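Local structure of putative fimbrium tip subunit Fim1C (Bacteroides ovatus, 4EPS) at residues Thr320-His328 with Leu388-Leu396. The protein probably forms part of the tip of fimbriae, the filamentous cell-surface appendages that mediate cell adhesion and biofilm formation. Residues are numbered along the deposited sequence; the frame is centred on the assembly and turned at random.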
ATOM      1  N   THR A 320      32.778  -2.901   9.849  1.00 36.58           N
ATOM      2  CA  THR A 320      33.994  -2.193  10.275  1.00 36.20           C
ATOM      3  C   THR A 320      34.423  -1.120   9.251  1.00 37.67           C
ATOM      4  O   THR A 320      34.807  -0.026   9.658  1.00 36.02           O
ATOM      5  CB  THR A 320      35.138  -3.193  10.535  1.00 47.59           C
ATOM      6  OG1 THR A 320      34.660  -4.245  11.381  1.00 49.19           O
ATOM      7  CG2 THR A 320      36.358  -2.533  11.161  1.00 45.49           C
ATOM      8  N   ASN A 321      34.376  -1.431   7.939  1.00 33.76           N
ATOM      9  CA  ASN A 321      34.818  -0.446   6.953  1.00 33.10           C
ATOM     10  C   ASN A 321      33.639   0.193   6.157  1.00 36.14           C
ATOM     11  O   ASN A 321      33.865   0.653   5.040  1.00 32.92           O
ATOM     12  CB  ASN A 321      35.865  -1.067   6.000  1.00 31.16           C
ATOM     13  CG  ASN A 321      35.402  -2.241   5.172  1.00 39.49           C
ATOM     14  OD1 ASN A 321      34.254  -2.681   5.232  1.00 35.81           O
ATOM     15  ND2 ASN A 321      36.295  -2.768   4.354  1.00 36.20           N
ATOM     16  N   ASP A 322      32.406   0.224   6.733  1.00 32.52           N
ATOM     17  CA  ASP A 322      31.219   0.811   6.082  1.00 30.86           C
ATOM     18  C   ASP A 322      30.912   2.193   6.698  1.00 32.87           C
ATOM     19  O   ASP A 322      30.186   2.300   7.689  1.00 31.79           O
ATOM     20  CB  ASP A 322      29.990  -0.130   6.159  1.00 32.03           C
ATOM     21  CG  ASP A 322      28.810   0.243   5.244  1.00 34.48           C
ATOM     22  OD1 ASP A 322      28.655   1.447   4.916  1.00 30.88           O
ATOM     23  OD2 ASP A 322      27.972  -0.648   4.960  1.00 35.70           O
ATOM     24  N   ALA A 323      31.447   3.249   6.073  1.00 29.72           N
ATOM     25  CA  ALA A 323      31.295   4.644   6.502  1.00 30.15           C
ATOM     26  C   ALA A 323      29.843   5.116   6.443  1.00 32.81           C
ATOM     27  O   ALA A 323      29.435   5.915   7.285  1.00 32.32           O
ATOM     28  CB  ALA A 323      32.165   5.553   5.644  1.00 31.23           C
ATOM     29  N   LEU A 324      29.067   4.636   5.445  1.00 28.43           N
ATOM     30  CA  LEU A 324      27.659   4.997   5.298  1.00 26.76           C
ATOM     31  C   LEU A 324      26.836   4.441   6.471  1.00 30.58           C
ATOM     32  O   LEU A 324      26.012   5.167   7.024  1.00 29.72           O
ATOM     33  CB  LEU A 324      27.116   4.474   3.939  1.00 25.87           C
ATOM     34  CG  LEU A 324      25.625   4.718   3.613  1.00 29.17           C
ATOM     35  CD1 LEU A 324      25.224   6.175   3.808  1.00 29.37           C
ATOM     36  CD2 LEU A 324      25.307   4.280   2.163  1.00 30.02           C
ATOM     37  N   LEU A 325      27.037   3.158   6.820  1.00 30.48           N
ATOM     38  CA  LEU A 325      26.335   2.512   7.944  1.00 31.69           C
ATOM     39  C   LEU A 325      26.687   3.226   9.250  1.00 36.17           C
ATOM     40  O   LEU A 325      25.811   3.482  10.076  1.00 34.99           O
ATOM     41  CB  LEU A 325      26.719   1.015   8.025  1.00 32.60           C
ATOM     42  CG  LEU A 325      26.235   0.199   9.253  1.00 37.80           C
ATOM     43  CD1 LEU A 325      24.698   0.184   9.357  1.00 38.53           C
ATOM     44  CD2 LEU A 325      26.734  -1.234   9.179  1.00 38.25           C
ATOM     45  N   ARG A 326      27.959   3.582   9.408  1.00 33.96           N
ATOM     46  CA  ARG A 326      28.439   4.259  10.612  1.00 34.64           C
ATOM     47  C   ARG A 326      27.866   5.693  10.755  1.00 37.30           C
ATOM     48  O   ARG A 326      27.375   6.045  11.829  1.00 36.43           O
ATOM     49  CB  ARG A 326      29.971   4.277  10.565  1.00 36.53           C
ATOM     50  CG  ARG A 326      30.666   4.753  11.821  1.00 42.27           C
ATOM     51  CD  ARG A 326      32.119   4.323  11.788  1.00 43.88           C
ATOM     52  NE  ARG A 326      32.845   4.914  10.660  1.00 41.29           N
ATOM     53  CZ  ARG A 326      33.549   4.224   9.770  1.00 41.49           C
ATOM     54  NH1 ARG A 326      33.633   2.902   9.856  1.00 35.59           N
ATOM     55  NH2 ARG A 326      34.185   4.853   8.792  1.00 36.59           N
ATOM     56  N   SER A 327      27.892   6.506   9.676  1.00 32.00           N
ATOM     57  CA  SER A 327      27.467   7.903   9.756  1.00 30.45           C
ATOM     58  C   SER A 327      25.976   8.157   9.537  1.00 33.36           C
ATOM     59  O   SER A 327      25.484   9.165  10.041  1.00 32.34           O
ATOM     60  CB  SER A 327      28.253   8.757   8.770  1.00 33.53           C
ATOM     61  OG  SER A 327      29.646   8.586   8.973  1.00 41.52           O
ATOM     62  N   HIS A 328      25.274   7.323   8.730  1.00 28.85           N
ATOM     63  CA  HIS A 328      23.863   7.563   8.432  1.00 27.65           C
ATOM     64  C   HIS A 328      23.146   6.228   8.434  1.00 31.60           C
ATOM     65  O   HIS A 328      22.661   5.795   7.379  1.00 30.05           O
ATOM     66  CB  HIS A 328      23.706   8.309   7.081  1.00 27.57           C
ATOM     67  CG  HIS A 328      24.322   9.670   7.077  1.00 30.41           C
ATOM     68  ND1 HIS A 328      25.594   9.885   6.562  1.00 32.60           N
ATOM     69  CD2 HIS A 328      23.848  10.837   7.573  1.00 31.32           C
ATOM     70  CE1 HIS A 328      25.842  11.177   6.738  1.00 31.57           C
ATOM     71  NE2 HIS A 328      24.826  11.795   7.347  1.00 31.62           N
ATOM     72  N   LEU A 388      29.784   3.029  -3.806  1.00 22.23           N
ATOM     73  CA  LEU A 388      30.697   3.510  -2.748  1.00 21.17           C
ATOM     74  C   LEU A 388      30.863   5.013  -2.718  1.00 24.34           C
ATOM     75  O   LEU A 388      31.806   5.498  -2.093  1.00 23.62           O
ATOM     76  CB  LEU A 388      32.099   2.856  -2.957  1.00 21.33           C
ATOM     77  CG  LEU A 388      32.162   1.344  -2.645  1.00 24.81           C
ATOM     78  CD1 LEU A 388      33.424   0.727  -3.210  1.00 24.71           C
ATOM     79  CD2 LEU A 388      32.048   1.092  -1.131  1.00 25.96           C
ATOM     80  N   GLY A 389      29.973   5.756  -3.383  1.00 21.64           N
ATOM     81  CA  GLY A 389      30.089   7.211  -3.441  1.00 21.02           C
ATOM     82  C   GLY A 389      30.114   7.883  -2.077  1.00 24.35           C
ATOM     83  O   GLY A 389      30.912   8.798  -1.861  1.00 24.56           O
ATOM     84  N   TYR A 390      29.266   7.432  -1.141  1.00 22.35           N
ATOM     85  CA  TYR A 390      29.262   8.070   0.185  1.00 22.37           C
ATOM     86  C   TYR A 390      30.634   7.857   0.863  1.00 26.07           C
ATOM     87  O   TYR A 390      31.264   8.829   1.324  1.00 25.63           O
ATOM     88  CB  TYR A 390      28.107   7.596   1.084  1.00 23.44           C
ATOM     89  CG  TYR A 390      28.173   8.367   2.386  1.00 25.32           C
ATOM     90  CD1 TYR A 390      27.758   9.695   2.450  1.00 26.81           C
ATOM     91  CD2 TYR A 390      28.827   7.834   3.498  1.00 26.63           C
ATOM     92  CE1 TYR A 390      27.902  10.447   3.621  1.00 27.32           C
ATOM     93  CE2 TYR A 390      28.992   8.582   4.668  1.00 27.95           C
ATOM     94  CZ  TYR A 390      28.537   9.888   4.721  1.00 30.85           C
ATOM     95  OH  TYR A 390      28.726  10.639   5.854  1.00 32.32           O
ATOM     96  N   ASN A 391      31.117   6.605   0.871  1.00 24.01           N
ATOM     97  CA  ASN A 391      32.454   6.272   1.359  1.00 23.68           C
ATOM     98  C   ASN A 391      33.480   7.210   0.742  1.00 25.82           C
ATOM     99  O   ASN A 391      34.323   7.771   1.453  1.00 24.54           O
ATOM    100  CB  ASN A 391      32.798   4.808   0.983  1.00 23.93           C
ATOM    101  CG  ASN A 391      34.243   4.470   1.231  1.00 35.26           C
ATOM    102  OD1 ASN A 391      34.613   4.074   2.334  1.00 27.82           O
ATOM    103  ND2 ASN A 391      35.094   4.648   0.223  1.00 25.62           N
ATOM    104  N   ASN A 392      33.452   7.339  -0.609  1.00 22.17           N
ATOM    105  CA  ASN A 392      34.430   8.154  -1.332  1.00 22.70           C
ATOM    106  C   ASN A 392      34.413   9.617  -0.875  1.00 26.23           C
ATOM    107  O   ASN A 392      35.488  10.225  -0.800  1.00 25.73           O
ATOM    108  CB  ASN A 392      34.220   8.054  -2.861  1.00 23.89           C
ATOM    109  CG  ASN A 392      34.409   6.634  -3.366  1.00 26.97           C
ATOM    110  OD1 ASN A 392      34.913   5.752  -2.641  1.00 25.61           O
ATOM    111  ND2 ASN A 392      33.912   6.349  -4.580  1.00 23.45           N
ATOM    112  N   SER A 393      33.212  10.173  -0.588  1.00 24.05           N
ATOM    113  CA  SER A 393      33.077  11.552  -0.098  0.60 23.75           C
ATOM    114  C   SER A 393      33.774  11.703   1.260  1.00 29.69           C
ATOM    115  O   SER A 393      34.495  12.678   1.478  1.00 31.06           O
ATOM    116  CB  SER A 393      31.605  11.935   0.025  0.60 26.19           C
ATOM    117  OG  SER A 393      31.483  13.331   0.239  0.60 28.23           O
ATOM    118  N   GLU A 394      33.583  10.719   2.167  1.00 26.64           N
ATOM    119  CA  GLU A 394      34.207  10.769   3.491  1.00 27.38           C
ATOM    120  C   GLU A 394      35.730  10.626   3.384  1.00 31.94           C
ATOM    121  O   GLU A 394      36.435  11.301   4.129  1.00 32.31           O
ATOM    122  CB  GLU A 394      33.619   9.725   4.447  1.00 28.35           C
ATOM    123  CG  GLU A 394      32.279  10.188   5.014  1.00 32.78           C
ATOM    124  CD  GLU A 394      31.921   9.645   6.386  1.00 41.82           C
ATOM    125  OE1 GLU A 394      32.646   8.757   6.890  1.00 40.08           O
ATOM    126  OE2 GLU A 394      30.877  10.064   6.933  1.00 39.39           O
ATOM    127  N   VAL A 395      36.240   9.798   2.443  1.00 27.21           N
ATOM    128  CA  VAL A 395      37.697   9.652   2.263  1.00 27.21           C
ATOM    129  C   VAL A 395      38.262  10.963   1.700  1.00 31.85           C
ATOM    130  O   VAL A 395      39.312  11.418   2.159  1.00 32.69           O
ATOM    131  CB  VAL A 395      38.098   8.428   1.401  1.00 29.29           C
ATOM    132  CG1 VAL A 395      39.619   8.382   1.197  1.00 30.11           C
ATOM    133  CG2 VAL A 395      37.604   7.135   2.046  1.00 28.50           C
ATOM    134  N   LEU A 396      37.544  11.596   0.759  1.00 28.56           N
ATOM    135  CA  LEU A 396      37.995  12.866   0.202  1.00 31.20           C
ATOM    136  C   LEU A 396      37.992  13.991   1.265  1.00 35.98           C
ATOM    137  O   LEU A 396      38.841  14.884   1.200  1.00 35.44           O
ATOM    138  CB  LEU A 396      37.159  13.277  -0.998  1.00 32.35           C
ATOM    139  CG  LEU A 396      37.959  13.912  -2.147  1.00 41.92           C
ATOM    140  CD1 LEU A 396      38.767  12.875  -2.897  1.00 43.47           C
ATOM    141  CD2 LEU A 396      37.037  14.547  -3.151  1.00 48.12           C
TER
HETATM  142  O   HOH W   1      32.806   2.583   3.582  1.00 30.86           O
HETATM  143  O   HOH W   2      32.813   7.630   9.321  1.00 53.56           O
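A near-perpendicular helix-helix contact in the C-terminal part of the chain sets Ala323, Leu324, Ser327 and His328 against Tyr390 and Glu394. The axes of helices 323-327 and 389-396 approach to 9.3 Å at an angle of 80°; the CA atoms of Ala323 and Asn391 come within 5.5 Å, and Ala323 CB lies 3.5 Å from Glu394 OE1. With CG anti to the backbone N (chi1 -177°), the Tyr390 ring is carried across to the short helix: CD2 lies 3.6 Å from Leu324 CA, while Leu324 CD1 packs near CG. Ala323 O lies at the ring edge, near its plane. Farther out, the His328 ring stands at 89° to the phenol, with Tyr390 OH 3.1 Å from His328 CE1, at the imidazole edge. Within its own helix Tyr390 OH gives a very short hydrogen bond to Glu394 OE2, and Ser327 OG lies 2.8 Å from that same oxygen, although its proton could instead go to Ala323 O. A phenylalanine at Tyr390 would probably keep the apolar cover on Leu324 but leave Glu394 OE2 without its phenol donor, dependent on the less certain Ser327 OG. The other carboxylate oxygen, OE1, accepts from a water that also binds Arg326 NE. A second water joins Asn321 O, Ala323 N and Asn391 OD1, the last at 2.7 Å, while Asn391 ND2 donates to Val368 O and to Asn392 OD1. Two waters thus bridge a one-turn helix, N-capped by Asp322 through Leu325 N, and the first turns of helix 389-403, crossing nearly at right angles in this Mfa-like member of the fimbrillin superfamily.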